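Local coordinates for HTH-type transcriptional regulator Rv1985c/MT2039 (Mycobacterium tuberculosis, PDB 3ISP), which probably binds DNA as a homodimeric LysR-type transcription factor that activates expression of the exporter LysE and represses its own gene, at residues Arg96-Val101 and Leu121-Ile126; Val140-Val145 and Gln269-Asp274; Ala230-Leu235 and Asp251-Arg256; Glu162-Pro167 and Phe240-Ala245. All blocks are in the same frame, centred on the assembly; numbering follows the deposited sequence.

Contact 1 (Arg96-Val101 and Leu121-Ile126); sequences RITIAV and LLDVRI
I97, I99 and V101 meet 121-126 in a ladder of backbone hydrogen bonds that joins the two parallel strands of a beta-alpha-beta unit (strand 95-101, helix 103-107, strand 120-126) in the LysR substrate-binding domain. Five bonds build it: I97 N to L121 O and D123 N to I97 O, both 2.8 Å, followed by I99 N to D123 O, R125 N to I99 O and V101 N to R125 O. The N-to-C directions differ by 24°, the twist of a parallel pair.

Apolar contacts fill the face that carries I97, I99, V101, L122, V124 and I126. I99 CD1 lies 4.0 Å from L122 CD1, V101 CG2 lies 4.1 Å from V124 CG1, and M106 of helix 103-107 packs on V101 and V124.

The opposite face carries the polar side chains R96, T98, D123 and R125. R96 starts with CG anti to the backbone N (chi1 170°) and folds back at the next two bonds, which lays one guanidinium face over L121 CB; its NH2 bonds T218 O of the second subunit. That subunit also forms backbone hydrogen bonds with L122 and V124, so 121-126 is part of the interface with it. Buried D123 is gripped side-on by R125 NE and NH2, NH2 standing 2.9 Å from OD2. T98 OG1 donates to the same D123 OD2 at 2.7 Å, from its anti side and 23° out of the carboxylate plane.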
loop_
_atom_site.group_PDB
_atom_site.type_symbol
_atom_site.label_atom_id
_atom_site.label_comp_id
_atom_site.label_asym_id
_atom_site.label_seq_id
_atom_site.Cartn_x
_atom_site.Cartn_y
_atom_site.Cartn_z
ATOM N N ARG A 96 0.210 -21.637 -24.755
ATOM C CA ARG A 96 0.861 -20.897 -23.686
ATOM C C ARG A 96 0.158 -21.166 -22.367
ATOM O O ARG A 96 -1.044 -20.915 -22.241
ATOM C CB ARG A 96 0.824 -19.399 -23.969
ATOM C CG ARG A 96 1.261 -18.546 -22.792
ATOM C CD ARG A 96 2.753 -18.703 -22.519
ATOM N NE ARG A 96 3.548 -18.177 -23.619
ATOM C CZ ARG A 96 4.846 -18.399 -23.775
ATOM N NH1 ARG A 96 5.496 -19.143 -22.891
ATOM N NH2 ARG A 96 5.489 -17.885 -24.817
ATOM N N ILE A 97 0.903 -21.678 -21.389
ATOM C CA ILE A 97 0.346 -21.893 -20.061
ATOM C C ILE A 97 1.160 -21.166 -19.003
ATOM O O ILE A 97 2.382 -21.281 -18.945
ATOM C CB ILE A 97 0.211 -23.393 -19.715
ATOM C CG1 ILE A 97 -1.053 -23.955 -20.355
ATOM C CG2 ILE A 97 0.122 -23.595 -18.215
ATOM C CD1 ILE A 97 -2.314 -23.313 -19.834
ATOM N N THR A 98 0.470 -20.398 -18.174
ATOM C CA THR A 98 1.135 -19.666 -17.115
ATOM C C THR A 98 0.746 -20.239 -15.762
ATOM O O THR A 98 -0.440 -20.364 -15.429
ATOM C CB THR A 98 0.787 -18.170 -17.150
ATOM O OG1 THR A 98 1.232 -17.598 -18.390
ATOM C CG2 THR A 98 1.459 -17.453 -15.991
ATOM N N ILE A 99 1.751 -20.599 -14.980
ATOM C CA ILE A 99 1.474 -21.088 -13.651
ATOM C C ILE A 99 2.357 -20.436 -12.608
ATOM O O ILE A 99 3.545 -20.232 -12.824
ATOM C CB ILE A 99 1.518 -22.638 -13.579
ATOM C CG1 ILE A 99 2.908 -23.174 -13.836
ATOM C CG2 ILE A 99 0.580 -23.250 -14.621
ATOM C CD1 ILE A 99 2.854 -24.477 -14.614
ATOM N N ALA A 100 1.751 -20.078 -11.485
ATOM C CA ALA A 100 2.491 -19.542 -10.359
ATOM C C ALA A 100 3.123 -20.678 -9.530
ATOM O O ALA A 100 2.545 -21.760 -9.410
ATOM C CB ALA A 100 1.568 -18.689 -9.506
ATOM N N VAL A 101 4.310 -20.435 -8.971
ATOM C CA VAL A 101 4.983 -21.410 -8.105
ATOM C C VAL A 101 5.802 -20.737 -6.997
ATOM O O VAL A 101 6.682 -19.939 -7.289
ATOM C CB VAL A 101 5.948 -22.298 -8.910
ATOM C CG1 VAL A 101 6.617 -23.305 -8.007
ATOM C CG2 VAL A 101 5.216 -23.010 -10.026
ATOM N N LEU A 121 3.904 -24.411 -24.322
ATOM C CA LEU A 121 4.832 -23.339 -23.971
ATOM C C LEU A 121 4.586 -22.859 -22.548
ATOM O O LEU A 121 3.484 -22.400 -22.216
ATOM C CB LEU A 121 4.706 -22.158 -24.937
ATOM C CG LEU A 121 5.100 -22.371 -26.399
ATOM C CD1 LEU A 121 5.238 -21.035 -27.110
ATOM C CD2 LEU A 121 6.392 -23.154 -26.484
ATOM N N LEU A 122 5.631 -22.944 -21.726
ATOM C CA LEU A 122 5.551 -22.683 -20.293
ATOM C C LEU A 122 5.917 -21.240 -19.912
ATOM O O LEU A 122 6.926 -20.697 -20.366
ATOM C CB LEU A 122 6.470 -23.659 -19.570
ATOM C CG LEU A 122 5.980 -24.255 -18.256
ATOM C CD1 LEU A 122 4.477 -24.460 -18.271
ATOM C CD2 LEU A 122 6.674 -25.571 -18.025
ATOM N N ASP A 123 5.086 -20.620 -19.083
ATOM C CA ASP A 123 5.409 -19.325 -18.502
ATOM C C ASP A 123 5.240 -19.410 -16.998
ATOM O O ASP A 123 4.124 -19.332 -16.482
ATOM C CB ASP A 123 4.519 -18.222 -19.075
ATOM C CG ASP A 123 4.607 -16.918 -18.282
ATOM O OD1 ASP A 123 5.706 -16.582 -17.768
ATOM O OD2 ASP A 123 3.565 -16.225 -18.184
ATOM N N VAL A 124 6.363 -19.571 -16.307
ATOM C CA VAL A 124 6.376 -19.803 -14.873
ATOM C C VAL A 124 6.725 -18.529 -14.105
ATOM O O VAL A 124 7.627 -17.789 -14.488
ATOM C CB VAL A 124 7.367 -20.932 -14.510
ATOM C CG1 VAL A 124 7.349 -21.201 -13.024
ATOM C CG2 VAL A 124 7.014 -22.191 -15.265
ATOM N N ARG A 125 5.984 -18.275 -13.032
ATOM C CA ARG A 125 6.187 -17.102 -12.206
ATOM C C ARG A 125 6.506 -17.576 -10.812
ATOM O O ARG A 125 5.816 -18.437 -10.276
ATOM C CB ARG A 125 4.902 -16.283 -12.114
ATOM C CG ARG A 125 4.149 -16.099 -13.409
ATOM C CD ARG A 125 4.934 -15.217 -14.339
ATOM N NE ARG A 125 4.198 -14.942 -15.563
ATOM C CZ ARG A 125 3.310 -13.965 -15.687
ATOM N NH1 ARG A 125 3.037 -13.179 -14.656
ATOM N NH2 ARG A 125 2.691 -13.785 -16.842
ATOM N N ILE A 126 7.537 -17.011 -10.204
ATOM C CA ILE A 126 7.823 -17.322 -8.818
ATOM C C ILE A 126 7.110 -16.314 -7.952
ATOM O O ILE A 126 7.502 -15.157 -7.890
ATOM C CB ILE A 126 9.310 -17.275 -8.519
ATOM C CG1 ILE A 126 10.053 -18.257 -9.420
ATOM C CG2 ILE A 126 9.546 -17.612 -7.077
ATOM C CD1 ILE A 126 9.672 -19.689 -9.195
#

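Contact 2 (Val140-Val145 and Gln269-Asp274); sequences VAMGAV and QCWKLD
M142 lies against W271: its CB sits over one face of the indole, 3.4 Å from the centroid of the six-membered ring and only 8° off the ring normal, which meets the definition of a CH-pi contact. The chain then bends at chi2 and chi3 (-102° and 80°), leaving SD oblique to the same ring at 4.4 Å from its centroid, a Met-aromatic contact.

Beside this pair, the backbones form a short antiparallel ladder. A144 and Q269 are a hydrogen-bonded pair, with A144 N to Q269 O at 2.7 Å and Q269 N to A144 O at 3.1 Å, while G143 and C270 form the adjoining non-hydrogen-bonded pair.

Further out, I97 and T98 of the neighbouring strand pack on M142. Residues A73, Q74 and L77 of helix 66-82, which as in other LysR regulators probably links the DNA-binding and regulatory domains, touch W271. The amide of Q269 is bonded to the backbone of E148, N150 and V152, which satisfies both of its polar atoms.

The chemistry is therefore mixed: backbone bonds set the register, whereas dispersion, probably with a contribution from the polarisable sulfur, joins M142 to an indole that also touches helix 66-82.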
loop_
_atom_site.group_PDB
_atom_site.type_symbol
_atom_site.label_atom_id
_atom_site.label_comp_id
_atom_site.label_asym_id
_atom_site.label_seq_id
_atom_site.Cartn_x
_atom_site.Cartn_y
_atom_site.Cartn_z
ATOM N N VAL A 140 -4.441 -14.402 -15.112
ATOM C CA VAL A 140 -3.049 -14.397 -15.550
ATOM C C VAL A 140 -2.442 -15.791 -15.470
ATOM O O VAL A 140 -1.752 -16.225 -16.395
ATOM C CB VAL A 140 -2.191 -13.392 -14.742
ATOM C CG1 VAL A 140 -0.709 -13.748 -14.817
ATOM C CG2 VAL A 140 -2.432 -11.982 -15.236
ATOM N N ALA A 141 -2.704 -16.494 -14.372
ATOM C CA ALA A 141 -2.232 -17.868 -14.212
ATOM C C ALA A 141 -3.392 -18.846 -14.297
ATOM O O ALA A 141 -4.463 -18.592 -13.745
ATOM C CB ALA A 141 -1.520 -18.026 -12.894
ATOM N N MET A 142 -3.181 -19.964 -14.992
ATOM C CA MET A 142 -4.209 -21.002 -15.092
ATOM C C MET A 142 -4.002 -22.089 -14.040
ATOM O O MET A 142 -4.596 -23.167 -14.117
ATOM C CB MET A 142 -4.318 -21.595 -16.516
ATOM C CG MET A 142 -3.098 -21.424 -17.425
ATOM S SD MET A 142 -3.189 -20.124 -18.702
ATOM C CE MET A 142 -2.809 -18.668 -17.758
ATOM N N GLY A 143 -3.162 -21.785 -13.051
ATOM C CA GLY A 143 -2.889 -22.692 -11.954
ATOM C C GLY A 143 -1.694 -22.249 -11.140
ATOM O O GLY A 143 -0.803 -21.591 -11.676
ATOM N N ALA A 144 -1.668 -22.602 -9.853
ATOM C CA ALA A 144 -0.580 -22.171 -8.961
ATOM C C ALA A 144 -0.334 -23.107 -7.776
ATOM O O ALA A 144 -1.272 -23.534 -7.103
ATOM C CB ALA A 144 -0.841 -20.754 -8.454
ATOM N N VAL A 145 0.930 -23.418 -7.512
ATOM C CA VAL A 145 1.291 -24.052 -6.255
ATOM C C VAL A 145 1.294 -22.956 -5.181
ATOM O O VAL A 145 2.020 -21.983 -5.294
ATOM C CB VAL A 145 2.662 -24.745 -6.346
ATOM C CG1 VAL A 145 3.071 -25.307 -5.002
ATOM C CG2 VAL A 145 2.629 -25.844 -7.398
ATOM N N GLN A 269 -3.857 -25.145 -6.815
ATOM C CA GLN A 269 -5.090 -24.494 -7.252
ATOM C C GLN A 269 -5.061 -24.195 -8.754
ATOM O O GLN A 269 -4.098 -23.609 -9.251
ATOM C CB GLN A 269 -5.333 -23.203 -6.464
ATOM C CG GLN A 269 -5.600 -23.461 -5.008
ATOM C CD GLN A 269 -6.420 -22.381 -4.329
ATOM O OE1 GLN A 269 -7.377 -21.855 -4.895
ATOM N NE2 GLN A 269 -6.072 -22.078 -3.090
ATOM N N CYS A 270 -6.114 -24.594 -9.468
ATOM C CA CYS A 270 -6.220 -24.313 -10.900
ATOM C C CYS A 270 -7.653 -24.006 -11.341
ATOM O O CYS A 270 -8.613 -24.297 -10.623
ATOM C CB CYS A 270 -5.659 -25.471 -11.722
ATOM S SG CYS A 270 -6.572 -27.020 -11.580
ATOM N N TRP A 271 -7.783 -23.418 -12.531
ATOM C CA TRP A 271 -9.089 -23.074 -13.095
ATOM C C TRP A 271 -10.087 -24.209 -12.990
ATOM O O TRP A 271 -9.877 -25.281 -13.556
ATOM C CB TRP A 271 -8.972 -22.688 -14.567
ATOM C CG TRP A 271 -8.372 -21.344 -14.795
ATOM C CD1 TRP A 271 -8.235 -20.340 -13.882
ATOM C CD2 TRP A 271 -7.851 -20.843 -16.028
ATOM N NE1 TRP A 271 -7.640 -19.252 -14.470
ATOM C CE2 TRP A 271 -7.396 -19.536 -15.788
ATOM C CE3 TRP A 271 -7.716 -21.378 -17.309
ATOM C CZ2 TRP A 271 -6.815 -18.751 -16.786
ATOM C CZ3 TRP A 271 -7.132 -20.598 -18.301
ATOM C CH2 TRP A 271 -6.688 -19.302 -18.031
ATOM N N LYS A 272 -11.175 -23.962 -12.269
ATOM C CA LYS A 272 -12.297 -24.888 -12.236
ATOM C C LYS A 272 -13.052 -24.848 -13.564
ATOM O O LYS A 272 -13.819 -23.924 -13.831
ATOM C CB LYS A 272 -13.238 -24.544 -11.082
ATOM C CG LYS A 272 -14.419 -25.488 -10.928
ATOM C CD LYS A 272 -15.136 -25.254 -9.596
ATOM C CE LYS A 272 -15.529 -23.792 -9.423
ATOM N NZ LYS A 272 -15.712 -23.430 -7.991
ATOM N N LEU A 273 -12.810 -25.854 -14.391
ATOM C CA LEU A 273 -13.448 -25.986 -15.682
ATOM C C LEU A 273 -12.957 -27.278 -16.288
ATOM O O LEU A 273 -12.113 -27.941 -15.707
ATOM C CB LEU A 273 -13.116 -24.804 -16.589
ATOM C CG LEU A 273 -11.652 -24.398 -16.760
ATOM C CD1 LEU A 273 -10.877 -25.434 -17.555
ATOM C CD2 LEU A 273 -11.565 -23.037 -17.439
ATOM N N ASP A 274 -13.490 -27.642 -17.449
ATOM C CA ASP A 274 -12.998 -28.811 -18.172
ATOM C C ASP A 274 -11.898 -28.430 -19.158
ATOM O O ASP A 274 -12.023 -27.469 -19.920
ATOM C CB ASP A 274 -14.135 -29.501 -18.915
ATOM C CG ASP A 274 -15.052 -30.259 -17.988
ATOM O OD1 ASP A 274 -14.625 -30.538 -16.840
ATOM O OD2 ASP A 274 -16.193 -30.570 -18.410
#

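Contact 3 (Ala230-Leu235 and Asp251-Arg256)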
loop_
_atom_site.group_PDB
_atom_site.type_symbol
_atom_site.label_atom_id
_atom_site.label_comp_id
_atom_site.label_asym_id
_atom_site.label_seq_id
_atom_site.Cartn_x
_atom_site.Cartn_y
_atom_site.Cartn_z
ATOM N N ALA A 230 23.714 -17.034 2.385
ATOM C CA ALA A 230 23.594 -16.452 3.712
ATOM C C ALA A 230 23.816 -17.503 4.796
ATOM O O ALA A 230 24.656 -17.325 5.682
ATOM C CB ALA A 230 22.238 -15.794 3.880
ATOM N N ALA A 231 23.059 -18.596 4.731
ATOM C CA ALA A 231 23.149 -19.623 5.756
ATOM C C ALA A 231 24.507 -20.295 5.696
ATOM O O ALA A 231 25.155 -20.475 6.720
ATOM C CB ALA A 231 22.045 -20.645 5.606
ATOM N N ARG A 232 24.939 -20.667 4.497
ATOM C CA ARG A 232 26.234 -21.310 4.345
ATOM C C ARG A 232 27.366 -20.412 4.863
ATOM O O ARG A 232 28.355 -20.900 5.398
ATOM C CB ARG A 232 26.471 -21.706 2.894
ATOM C CG ARG A 232 25.915 -23.063 2.530
ATOM C CD ARG A 232 26.239 -23.405 1.077
ATOM N NE ARG A 232 25.640 -24.667 0.649
ATOM C CZ ARG A 232 26.125 -25.875 0.937
ATOM N NH1 ARG A 232 27.226 -25.998 1.667
ATOM N NH2 ARG A 232 25.503 -26.965 0.497
ATOM N N ALA A 233 27.193 -19.101 4.716
ATOM C CA ALA A 233 28.149 -18.105 5.178
ATOM C C ALA A 233 27.916 -17.648 6.634
ATOM O O ALA A 233 28.248 -16.524 7.007
ATOM C CB ALA A 233 28.125 -16.910 4.244
ATOM N N GLY A 234 27.338 -18.517 7.448
ATOM C CA GLY A 234 27.128 -18.231 8.854
ATOM C C GLY A 234 26.478 -16.921 9.263
ATOM O O GLY A 234 26.584 -16.518 10.418
ATOM N N LEU A 235 25.789 -16.256 8.346
ATOM C CA LEU A 235 25.076 -15.028 8.699
ATOM C C LEU A 235 24.004 -15.224 9.773
ATOM O O LEU A 235 23.784 -14.344 10.608
ATOM C CB LEU A 235 24.441 -14.404 7.461
ATOM C CG LEU A 235 25.229 -13.276 6.804
ATOM C CD1 LEU A 235 24.407 -12.618 5.689
ATOM C CD2 LEU A 235 25.625 -12.260 7.864
ATOM N N ASP A 251 27.231 -33.233 3.965
ATOM C CA ASP A 251 28.400 -32.339 3.951
ATOM C C ASP A 251 28.993 -31.972 5.306
ATOM O O ASP A 251 30.191 -31.774 5.429
ATOM C CB ASP A 251 28.010 -31.010 3.295
ATOM C CG ASP A 251 28.254 -30.998 1.814
ATOM O OD1 ASP A 251 28.734 -32.017 1.284
ATOM O OD2 ASP A 251 27.968 -29.965 1.175
ATOM N N GLY A 252 28.142 -31.824 6.309
ATOM C CA GLY A 252 28.557 -31.197 7.542
ATOM C C GLY A 252 28.366 -29.698 7.420
ATOM O O GLY A 252 28.390 -28.984 8.416
ATOM N N SER A 253 28.153 -29.225 6.194
ATOM C CA SER A 253 27.986 -27.797 5.926
ATOM C C SER A 253 26.866 -27.120 6.739
ATOM O O SER A 253 27.008 -25.957 7.127
ATOM C CB SER A 253 27.757 -27.558 4.435
ATOM O OG SER A 253 28.568 -28.406 3.648
ATOM N N PHE A 254 25.754 -27.831 6.971
ATOM C CA PHE A 254 24.681 -27.345 7.835
ATOM C C PHE A 254 24.524 -28.230 9.057
ATOM O O PHE A 254 24.807 -29.418 8.993
ATOM C CB PHE A 254 23.335 -27.366 7.111
ATOM C CG PHE A 254 23.091 -26.194 6.221
ATOM C CD1 PHE A 254 23.791 -25.016 6.384
ATOM C CD2 PHE A 254 22.126 -26.264 5.239
ATOM C CE1 PHE A 254 23.555 -23.939 5.553
ATOM C CE2 PHE A 254 21.880 -25.199 4.412
ATOM C CZ PHE A 254 22.594 -24.034 4.567
ATOM N N VAL A 255 24.032 -27.660 10.154
ATOM C CA VAL A 255 23.527 -28.461 11.268
ATOM C C VAL A 255 22.175 -27.961 11.794
ATOM O O VAL A 255 21.944 -26.751 11.903
ATOM C CB VAL A 255 24.511 -28.503 12.461
ATOM C CG1 VAL A 255 25.787 -29.222 12.075
ATOM C CG2 VAL A 255 24.786 -27.095 12.973
ATOM N N ARG A 256 21.288 -28.893 12.144
ATOM C CA ARG A 256 20.032 -28.511 12.774
ATOM C C ARG A 256 20.267 -27.747 14.063
ATOM O O ARG A 256 20.897 -28.248 14.976
ATOM C CB ARG A 256 19.156 -29.728 13.057
ATOM C CG ARG A 256 18.480 -30.306 11.832
ATOM C CD ARG A 256 17.456 -31.365 12.218
ATOM N NE ARG A 256 16.276 -30.799 12.871
ATOM C CZ ARG A 256 15.068 -31.357 12.835
ATOM N NH1 ARG A 256 14.885 -32.489 12.172
ATOM N NH2 ARG A 256 14.042 -30.788 13.456
#
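D251 faces R232, its OD2 approaching R232 NH2 at 3.9 Å, near the plane of the guanidinium. This is a long salt bridge: the side chains cross at about a right angle and the carboxylate and guanidinium planes are turned 67° apart, so a weak electrostatic attraction is the most that can be inferred. G252 follows with positive phi, where the chain leaves helix 242-251, and its carbonyl oxygen accepts from R171 NE.

S253 comes next, with its CB beside R232 NH1 and oblique to the guanidinium; no hydrogen bond crosses here, and P248 packs on both S253 and R232. R232 is the last helical residue of 230-235, and the helix ends in a Schellman motif: G234, at positive phi, is the C-prime residue, with L235 N bonded to A230 O at 3.1 Å and G234 N to A231 O at 3.0 Å. Both segments belong to the LysR substrate-binding domain.

F254 supplies the largest area of its segment. Its CZ rests 3.6 Å from A231 CB, which lies oblique to the ring, and the backbone N of R232 meets the ring edge, 3.7 Å from CE1. The extended R232 chain then passes the ring with CG 3.9 Å from CE1. R232 CZ is 5.6 Å from the centroid of the F254 ring, so any cation-pi attraction is weak. P248 and L249 also pack on the ring, and F240 meets it edge-to-face. V255 is bonded through its backbone to A169 of strand 155-169.

Contact 4 (Glu162-Pro167 and Phe240-Ala245)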
loop_
_atom_site.group_PDB
_atom_site.type_symbol
_atom_site.label_atom_id
_atom_site.label_comp_id
_atom_site.label_asym_id
_atom_site.label_seq_id
_atom_site.Cartn_x
_atom_site.Cartn_y
_atom_site.Cartn_z
ATOM N N GLU A 162 2.520 -32.019 2.357
ATOM C CA GLU A 162 3.168 -30.953 3.120
ATOM C C GLU A 162 4.680 -30.935 2.897
ATOM O O GLU A 162 5.300 -31.986 2.683
ATOM C CB GLU A 162 2.846 -31.089 4.604
ATOM C CG GLU A 162 1.369 -31.137 4.889
ATOM C CD GLU A 162 1.075 -31.329 6.361
ATOM O OE1 GLU A 162 2.014 -31.707 7.112
ATOM O OE2 GLU A 162 -0.098 -31.106 6.757
ATOM N N MET A 163 5.254 -29.733 2.915
ATOM C CA MET A 163 6.707 -29.541 2.802
ATOM C C MET A 163 7.255 -29.357 4.213
ATOM O O MET A 163 6.693 -28.596 4.994
ATOM C CB MET A 163 7.017 -28.314 1.917
ATOM C CG MET A 163 8.482 -27.859 1.882
ATOM S SD MET A 163 8.868 -26.725 0.522
ATOM C CE MET A 163 7.464 -25.645 0.634
ATOM N N ARG A 164 8.314 -30.074 4.566
ATOM C CA ARG A 164 8.895 -29.883 5.894
ATOM C C ARG A 164 10.038 -28.868 5.900
ATOM O O ARG A 164 10.889 -28.869 5.008
ATOM C CB ARG A 164 9.379 -31.197 6.504
ATOM C CG ARG A 164 10.028 -30.988 7.854
ATOM C CD ARG A 164 10.013 -32.244 8.697
ATOM N NE ARG A 164 8.664 -32.747 8.892
ATOM C CZ ARG A 164 8.373 -34.018 9.134
ATOM N NH1 ARG A 164 9.339 -34.915 9.206
ATOM N NH2 ARG A 164 7.111 -34.392 9.286
ATOM N N TYR A 165 10.052 -28.012 6.917
ATOM C CA TYR A 165 11.089 -26.994 7.067
ATOM C C TYR A 165 11.941 -27.218 8.320
ATOM O O TYR A 165 11.415 -27.211 9.435
ATOM C CB TYR A 165 10.455 -25.605 7.131
ATOM C CG TYR A 165 9.984 -25.080 5.800
ATOM C CD1 TYR A 165 10.821 -24.323 5.003
ATOM C CD2 TYR A 165 8.694 -25.328 5.350
ATOM C CE1 TYR A 165 10.401 -23.836 3.793
ATOM C CE2 TYR A 165 8.266 -24.848 4.134
ATOM C CZ TYR A 165 9.123 -24.104 3.357
ATOM O OH TYR A 165 8.711 -23.621 2.136
ATOM N N LEU A 166 13.251 -27.400 8.130
ATOM C CA LEU A 166 14.201 -27.597 9.236
ATOM C C LEU A 166 14.898 -26.294 9.561
ATOM O O LEU A 166 15.372 -25.618 8.659
ATOM C CB LEU A 166 15.252 -28.632 8.848
ATOM C CG LEU A 166 14.616 -29.914 8.318
ATOM C CD1 LEU A 166 15.641 -30.936 7.854
ATOM C CD2 LEU A 166 13.734 -30.488 9.405
ATOM N N PRO A 167 14.975 -25.938 10.850
ATOM C CA PRO A 167 15.706 -24.734 11.270
ATOM C C PRO A 167 17.203 -25.019 11.250
ATOM O O PRO A 167 17.657 -25.827 12.059
ATOM C CB PRO A 167 15.261 -24.527 12.721
ATOM C CG PRO A 167 14.309 -25.669 13.033
ATOM C CD PRO A 167 14.516 -26.726 11.997
ATOM N N PHE A 240 14.636 -24.062 6.152
ATOM C CA PHE A 240 14.953 -24.585 4.829
ATOM C C PHE A 240 14.105 -25.791 4.461
ATOM O O PHE A 240 13.946 -26.715 5.254
ATOM C CB PHE A 240 16.419 -25.021 4.783
ATOM C CG PHE A 240 17.385 -23.908 4.481
ATOM C CD1 PHE A 240 17.998 -23.827 3.246
ATOM C CD2 PHE A 240 17.693 -22.960 5.434
ATOM C CE1 PHE A 240 18.901 -22.808 2.962
ATOM C CE2 PHE A 240 18.600 -21.948 5.156
ATOM C CZ PHE A 240 19.204 -21.872 3.916
ATOM N N PRO A 241 13.575 -25.802 3.238
ATOM C CA PRO A 241 12.910 -27.027 2.797
ATOM C C PRO A 241 13.871 -28.170 3.028
ATOM O O PRO A 241 15.019 -28.067 2.622
ATOM C CB PRO A 241 12.719 -26.802 1.298
ATOM C CG PRO A 241 12.654 -25.333 1.157
ATOM C CD PRO A 241 13.605 -24.775 2.188
ATOM N N GLU A 242 13.421 -29.232 3.682
ATOM C CA GLU A 242 14.301 -30.353 3.957
ATOM C C GLU A 242 15.019 -30.887 2.731
ATOM O O GLU A 242 16.185 -31.229 2.822
ATOM C CB GLU A 242 13.571 -31.486 4.668
ATOM C CG GLU A 242 14.466 -32.662 4.957
ATOM C CD GLU A 242 13.697 -33.868 5.430
ATOM O OE1 GLU A 242 12.931 -33.724 6.403
ATOM O OE2 GLU A 242 13.866 -34.954 4.831
ATOM N N LYS A 243 14.351 -30.967 1.587
ATOM C CA LYS A 243 15.023 -31.462 0.385
ATOM C C LYS A 243 16.345 -30.720 0.158
ATOM O O LYS A 243 17.326 -31.299 -0.320
ATOM C CB LYS A 243 14.133 -31.327 -0.854
ATOM C CG LYS A 243 14.645 -32.124 -2.062
ATOM C CD LYS A 243 13.810 -31.889 -3.318
ATOM C CE LYS A 243 14.144 -32.893 -4.424
ATOM N NZ LYS A 243 15.583 -32.878 -4.839
ATOM N N LEU A 244 16.351 -29.435 0.510
ATOM C CA LEU A 244 17.490 -28.538 0.300
ATOM C C LEU A 244 18.555 -28.618 1.399
ATOM O O LEU A 244 19.729 -28.328 1.157
ATOM C CB LEU A 244 16.986 -27.096 0.193
ATOM C CG LEU A 244 16.822 -26.460 -1.184
ATOM C CD1 LEU A 244 16.611 -27.514 -2.252
ATOM C CD2 LEU A 244 15.694 -25.431 -1.182
ATOM N N ALA A 245 18.138 -28.987 2.609
ATOM C CA ALA A 245 19.054 -29.121 3.742
ATOM C C ALA A 245 19.690 -30.498 3.738
ATOM O O ALA A 245 20.755 -30.697 4.313
ATOM C CB ALA A 245 18.320 -28.899 5.049
#
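Y165 and P241 cross at a slant, with ring atom CE1 of Y165 3.7 Å from P241 CD; the peptide atoms F240 C and P241 N also lie oblique to the ring. A chi1 of -76° puts CG of Y165 beside its backbone N and brings CD1 and CE1 over to P241, and the hydroxyl is hydrogen-bonded to D104. M163 runs alongside P241 in the same direction, SD lying 3.9 Å from P241 CB.

On the other side of the strand L166 crosses E242, its CD1 reaching 3.6 Å from E242 CG. R164 also lies alongside E242, yet their charged atoms do not touch: R164 NH1 is 4.7 Å from E242 OE1, while the guanidinium forms its salt bridge with D263.

Three backbone bonds hold the two segments in register. L166 and F240 form an antiparallel hydrogen-bonded pair, with L166 N to F240 O and F240 N to L166 O each at 3.0 Å, and E242 N, in the first turn of the helix, donates to R164 O at 2.9 Å. P241 is the N-cap, and its own carbonyl accepts from L244 N. Here an antiparallel edge strand turns directly into a helix, joining sheet and helix 242-251 in the alpha/beta LysR substrate-binding domain.

How the contacts relate
All four contacts lie in the LysR substrate-binding domain and reach one mixed sheet, ordered 120-126, 95-101, 143-146, 255-271, 155-169, 238-241. Contact 1 comes first along the chain. Contact 2 then spans a long stretch of chain that contains contacts 3 and 4, whose segments alternate. Contacts 1 and 2 adjoin, centres 11 Å apart, through neighbouring strands 95-101 and 143-146. Contacts 3 and 4 also touch, centres 14 Å apart, where A231 meets F240 and R256 packs on L166. Contacts 2 and 3, with centres 37 Å apart, both use strand 255-271, which therefore runs between the two pairs. Segments of contacts 1 and 3 also touch the second subunit.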